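Bromo domain-containing protein (Trypanosoma brucei brucei, PDB 5KO4) is of unknown function, but its bromodomain, the part crystallised, probably binds acetylated lysines as other bromodomains do. Local coordinates at residues Gln10-Asp22 with Ile93-Leu105. Residues are numbered along the deposited sequence; the frame is centred on the assembly and turned at random. Where two conformers were deposited one is given.
Sequences QCRSILHVVMDLD and IEIAMEDLFVTEL
Ile14 is a knob of helix 10-21 set into a hole on helix 93-104 formed by Met97, Leu100, Phe101 and Glu104. Its two branches part company there. CG1 lies anti to the carbonyl carbon (chi1 -65°) and runs past Leu100 in the opposite direction, 3.8 Å from Leu100 CB, carrying CD1 to the edge of the Phe101 ring, close to the ring plane. CG2 meets Phe101 CE1 and the CB of Met97.

One helical turn on, Val18 and Ile93 cross at about a right angle, with Val18 CG1 pressed against Ile93 CG2 at 3.5 Å, tighter than usual for two carbons. Near this end Leu21 lays CD1 on Ala96 CB, 3.6 Å away, and Asp22 CB touches Ile93 CD1.

At the other end Glu104 comes in from the direction opposite to Ile14, its extended chain bringing OE2 over Ile14 CG1. No direct hydrogen bond joins the two segments; a water donates to Glu104 OE2 at 2.6 Å, and in one of the two Ser13 conformers it may bridge to OG. Leu105 CD2 packs on Gln10 CB at 3.7 Å.

Behind this seam, helix 62-80 receives Cys11, Val18 and Phe101. The axes of segments 10-21 and 93-104 approach to 9.9 Å at 161°, the nearly antiparallel pairing of the first and last helices in the left-handed four-helix bundle of the bromodomain fold.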
loop_
_atom_site.group_PDB
_atom_site.type_symbol
_atom_site.label_atom_id
_atom_site.label_comp_id
_atom_site.label_asym_id
_atom_site.label_seq_id
_atom_site.Cartn_x
_atom_site.Cartn_y
_atom_site.Cartn_z
ATOM N N GLN A 10 21.792 -8.057 -18.517
ATOM C CA GLN A 10 21.316 -6.686 -18.378
ATOM C C GLN A 10 19.947 -6.660 -17.708
ATOM O O GLN A 10 19.695 -5.785 -16.881
ATOM C CB GLN A 10 21.263 -5.985 -19.733
ATOM C CG GLN A 10 22.660 -5.684 -20.319
ATOM C CD GLN A 10 23.360 -6.915 -20.843
ATOM O OE1 GLN A 10 22.733 -7.818 -21.362
ATOM N NE2 GLN A 10 24.675 -6.967 -20.736
ATOM N N CYS A 11 19.070 -7.609 -18.017
ATOM C CA CYS A 11 17.765 -7.618 -17.371
ATOM C C CYS A 11 17.916 -7.873 -15.884
ATOM O O CYS A 11 17.259 -7.213 -15.071
ATOM C CB CYS A 11 16.857 -8.651 -18.011
ATOM S SG CYS A 11 16.402 -8.270 -19.726
ATOM N N ARG A 12 18.784 -8.810 -15.502
ATOM C CA ARG A 12 19.028 -9.064 -14.089
ATOM C C ARG A 12 19.540 -7.793 -13.396
ATOM O O ARG A 12 19.092 -7.466 -12.294
ATOM C CB ARG A 12 20.062 -10.174 -13.915
ATOM C CG ARG A 12 20.336 -10.484 -12.454
ATOM C CD ARG A 12 21.406 -11.536 -12.276
ATOM N NE ARG A 12 21.020 -12.798 -12.884
ATOM C CZ ARG A 12 20.197 -13.684 -12.329
ATOM N NH1 ARG A 12 19.662 -13.449 -11.132
ATOM N NH2 ARG A 12 19.905 -14.811 -12.961
ATOM N N SER A 13 20.501 -7.088 -14.003
ATOM C CA SER A 13 21.045 -5.899 -13.350
ATOM C C SER A 13 19.981 -4.785 -13.241
ATOM O O SER A 13 19.900 -4.136 -12.197
ATOM C CB SER A 13 22.290 -5.396 -14.077
ATOM O OG SER A 13 22.019 -4.830 -15.346
ATOM N N ILE A 14 19.124 -4.615 -14.254
ATOM C CA ILE A 14 18.084 -3.589 -14.198
ATOM C C ILE A 14 17.069 -3.940 -13.119
ATOM O O ILE A 14 16.665 -3.074 -12.345
ATOM C CB ILE A 14 17.409 -3.389 -15.567
ATOM C CG1 ILE A 14 18.432 -2.820 -16.584
ATOM C CG2 ILE A 14 16.202 -2.454 -15.437
ATOM C CD1 ILE A 14 18.011 -2.910 -18.010
ATOM N N LEU A 15 16.693 -5.208 -13.017
ATOM C CA LEU A 15 15.785 -5.618 -11.963
ATOM C C LEU A 15 16.410 -5.369 -10.577
ATOM O O LEU A 15 15.713 -4.933 -9.658
ATOM C CB LEU A 15 15.408 -7.088 -12.129
ATOM C CG LEU A 15 14.433 -7.649 -11.077
ATOM C CD1 LEU A 15 13.091 -6.879 -11.067
ATOM C CD2 LEU A 15 14.184 -9.128 -11.318
ATOM N N HIS A 16 17.716 -5.633 -10.419
ATOM C CA HIS A 16 18.390 -5.381 -9.150
ATOM C C HIS A 16 18.344 -3.892 -8.794
ATOM O O HIS A 16 18.083 -3.549 -7.637
ATOM C CB HIS A 16 19.832 -5.865 -9.208
ATOM C CG HIS A 16 20.571 -5.714 -7.922
ATOM N ND1 HIS A 16 20.516 -6.693 -6.943
ATOM C CD2 HIS A 16 21.392 -4.722 -7.506
ATOM C CE1 HIS A 16 21.292 -6.260 -5.959
ATOM N NE2 HIS A 16 21.838 -5.076 -6.254
ATOM N N VAL A 17 18.563 -3.013 -9.773
ATOM C CA VAL A 17 18.518 -1.571 -9.525
ATOM C C VAL A 17 17.125 -1.176 -9.046
ATOM O O VAL A 17 16.984 -0.486 -8.038
ATOM C CB VAL A 17 18.925 -0.779 -10.801
ATOM C CG1 VAL A 17 18.608 0.713 -10.662
ATOM C CG2 VAL A 17 20.401 -0.977 -11.114
ATOM N N VAL A 18 16.099 -1.636 -9.749
ATOM C CA VAL A 18 14.726 -1.295 -9.409
ATOM C C VAL A 18 14.351 -1.818 -8.018
ATOM O O VAL A 18 13.729 -1.090 -7.238
ATOM C CB VAL A 18 13.797 -1.854 -10.508
ATOM C CG1 VAL A 18 12.364 -1.959 -10.045
ATOM C CG2 VAL A 18 13.917 -1.018 -11.789
ATOM N N MET A 19 14.732 -3.052 -7.685
ATOM C CA MET A 19 14.376 -3.597 -6.377
ATOM C C MET A 19 15.105 -2.857 -5.264
ATOM O O MET A 19 14.512 -2.650 -4.207
ATOM C CB MET A 19 14.656 -5.094 -6.331
ATOM C CG MET A 19 13.673 -5.842 -7.201
ATOM S SD MET A 19 13.851 -7.616 -7.293
ATOM C CE MET A 19 13.456 -8.027 -5.657
ATOM N N ASP A 20 16.297 -2.324 -5.533
ATOM C CA ASP A 20 17.013 -1.502 -4.541
ATOM C C ASP A 20 16.345 -0.117 -4.381
ATOM O O ASP A 20 16.358 0.439 -3.288
ATOM C CB ASP A 20 18.484 -1.322 -4.947
ATOM C CG ASP A 20 19.386 -2.512 -4.677
ATOM O OD1 ASP A 20 19.024 -3.354 -3.833
ATOM O OD2 ASP A 20 20.476 -2.572 -5.275
ATOM N N LEU A 21 15.806 0.462 -5.473
ATOM C CA LEU A 21 15.084 1.738 -5.401
ATOM C C LEU A 21 13.810 1.575 -4.579
ATOM O O LEU A 21 13.392 2.508 -3.894
ATOM C CB LEU A 21 14.721 2.248 -6.787
ATOM C CG LEU A 21 15.888 2.661 -7.661
ATOM C CD1 LEU A 21 15.387 3.200 -8.986
ATOM C CD2 LEU A 21 16.765 3.713 -6.980
ATOM N N ASP A 22 13.159 0.408 -4.682
ATOM C CA ASP A 22 11.966 0.116 -3.915
ATOM C C ASP A 22 12.439 -0.433 -2.571
ATOM O O ASP A 22 12.412 -1.636 -2.318
ATOM C CB ASP A 22 11.095 -0.877 -4.684
ATOM C CG ASP A 22 9.741 -1.112 -4.087
ATOM O OD1 ASP A 22 9.453 -0.529 -3.006
ATOM O OD2 ASP A 22 8.972 -1.904 -4.668
ATOM N N ILE A 93 10.901 4.825 -10.364
ATOM C CA ILE A 93 11.359 3.516 -10.805
ATOM C C ILE A 93 11.194 3.389 -12.321
ATOM O O ILE A 93 12.096 2.880 -12.980
ATOM C CB ILE A 93 10.591 2.421 -10.029
ATOM C CG1 ILE A 93 11.103 2.369 -8.582
ATOM C CG2 ILE A 93 10.735 1.038 -10.714
ATOM C CD1 ILE A 93 10.245 1.563 -7.639
ATOM N N GLU A 94 10.080 3.875 -12.879
ATOM C CA GLU A 94 9.861 3.828 -14.314
ATOM C C GLU A 94 10.931 4.645 -15.036
ATOM O O GLU A 94 11.465 4.217 -16.058
ATOM C CB GLU A 94 8.467 4.360 -14.676
ATOM C CG GLU A 94 8.138 4.125 -16.141
ATOM C CD GLU A 94 6.811 4.671 -16.607
ATOM O OE1 GLU A 94 6.043 5.173 -15.763
ATOM O OE2 GLU A 94 6.566 4.658 -17.831
ATOM N N ILE A 95 11.245 5.829 -14.502
ATOM C CA ILE A 95 12.261 6.693 -15.079
ATOM C C ILE A 95 13.578 5.959 -15.098
ATOM O O ILE A 95 14.257 5.948 -16.118
ATOM C CB ILE A 95 12.348 8.017 -14.279
ATOM C CG1 ILE A 95 11.111 8.877 -14.553
ATOM C CG2 ILE A 95 13.620 8.782 -14.626
ATOM C CD1 ILE A 95 10.889 9.953 -13.606
ATOM N N ALA A 96 13.932 5.307 -13.988
ATOM C CA ALA A 96 15.177 4.559 -13.923
ATOM C C ALA A 96 15.223 3.430 -14.905
ATOM O O ALA A 96 16.200 3.306 -15.636
ATOM C CB ALA A 96 15.394 4.013 -12.527
ATOM N N MET A 97 14.228 2.570 -14.921
ATOM C CA MET A 97 14.329 1.429 -15.819
ATOM C C MET A 97 14.283 1.886 -17.310
ATOM O O MET A 97 15.051 1.353 -18.103
ATOM C CB MET A 97 13.267 0.374 -15.507
ATOM C CG MET A 97 11.882 0.787 -15.813
ATOM S SD MET A 97 10.661 -0.220 -14.932
ATOM C CE MET A 97 9.293 0.103 -15.894
ATOM N N GLU A 98 13.520 2.945 -17.661
ATOM C CA GLU A 98 13.523 3.436 -19.052
ATOM C C GLU A 98 14.901 4.026 -19.431
ATOM O O GLU A 98 15.389 3.791 -20.540
ATOM C CB GLU A 98 12.417 4.468 -19.290
ATOM C CG GLU A 98 11.008 3.898 -19.188
ATOM C CD GLU A 98 10.663 2.776 -20.148
ATOM O OE1 GLU A 98 11.198 2.764 -21.279
ATOM O OE2 GLU A 98 9.841 1.910 -19.769
ATOM N N ASP A 99 15.576 4.697 -18.483
ATOM C CA ASP A 99 16.922 5.221 -18.739
ATOM C C ASP A 99 17.913 4.101 -18.997
ATOM O O ASP A 99 18.904 4.312 -19.701
ATOM C CB ASP A 99 17.432 6.020 -17.531
ATOM C CG ASP A 99 16.763 7.353 -17.273
ATOM O OD1 ASP A 99 16.030 7.846 -18.173
ATOM O OD2 ASP A 99 16.945 7.896 -16.165
ATOM N N LEU A 100 17.718 2.948 -18.348
ATOM C CA LEU A 100 18.614 1.806 -18.497
ATOM C C LEU A 100 18.251 0.943 -19.712
ATOM O O LEU A 100 19.167 0.480 -20.375
ATOM C CB LEU A 100 18.592 0.959 -17.233
ATOM C CG LEU A 100 19.052 1.680 -15.969
ATOM C CD1 LEU A 100 18.893 0.797 -14.742
ATOM C CD2 LEU A 100 20.485 2.157 -16.093
ATOM N N PHE A 101 16.954 0.795 -20.060
ATOM C CA PHE A 101 16.601 -0.016 -21.240
ATOM C C PHE A 101 17.233 0.549 -22.497
ATOM O O PHE A 101 17.673 -0.219 -23.345
ATOM C CB PHE A 101 15.095 -0.076 -21.478
ATOM C CG PHE A 101 14.210 -0.620 -20.393
ATOM C CD1 PHE A 101 14.650 -1.629 -19.546
ATOM C CD2 PHE A 101 12.895 -0.215 -20.293
ATOM C CE1 PHE A 101 13.813 -2.144 -18.558
ATOM C CE2 PHE A 101 12.048 -0.768 -19.344
ATOM C CZ PHE A 101 12.512 -1.725 -18.476
ATOM N N VAL A 102 17.162 1.877 -22.680
ATOM C CA VAL A 102 17.712 2.534 -23.887
ATOM C C VAL A 102 19.194 2.268 -24.004
ATOM O O VAL A 102 19.685 1.997 -25.096
ATOM C CB VAL A 102 17.455 4.072 -23.919
ATOM C CG1 VAL A 102 15.997 4.384 -24.159
ATOM C CG2 VAL A 102 17.967 4.762 -22.660
ATOM N N THR A 103 19.905 2.376 -22.881
ATOM C CA THR A 103 21.350 2.260 -22.796
ATOM C C THR A 103 21.841 0.800 -22.870
ATOM O O THR A 103 22.871 0.549 -23.489
ATOM C CB THR A 103 21.805 2.892 -21.477
ATOM O OG1 THR A 103 21.065 4.102 -21.270
ATOM C CG2 THR A 103 23.286 3.194 -21.458
ATOM N N GLU A 104 21.152 -0.139 -22.181
ATOM C CA GLU A 104 21.600 -1.538 -22.041
ATOM C C GLU A 104 20.917 -2.524 -22.976
ATOM O O GLU A 104 21.519 -3.549 -23.282
ATOM C CB GLU A 104 21.336 -2.018 -20.618
ATOM C CG GLU A 104 22.105 -1.265 -19.574
ATOM C CD GLU A 104 21.962 -1.907 -18.218
ATOM O OE1 GLU A 104 22.408 -3.065 -18.051
ATOM O OE2 GLU A 104 21.281 -1.307 -17.364
ATOM N N LEU A 105 19.627 -2.327 -23.268
ATOM C CA LEU A 105 18.844 -3.244 -24.106
ATOM C C LEU A 105 18.531 -2.572 -25.433
ATOM O O LEU A 105 18.953 -3.057 -26.472
ATOM C CB LEU A 105 17.533 -3.638 -23.412
ATOM C CG LEU A 105 17.652 -4.224 -22.011
ATOM C CD1 LEU A 105 16.290 -4.406 -21.392
ATOM C CD2 LEU A 105 18.411 -5.543 -22.031
HETATM O O HOH W 1 21.530 -1.878 -14.844
#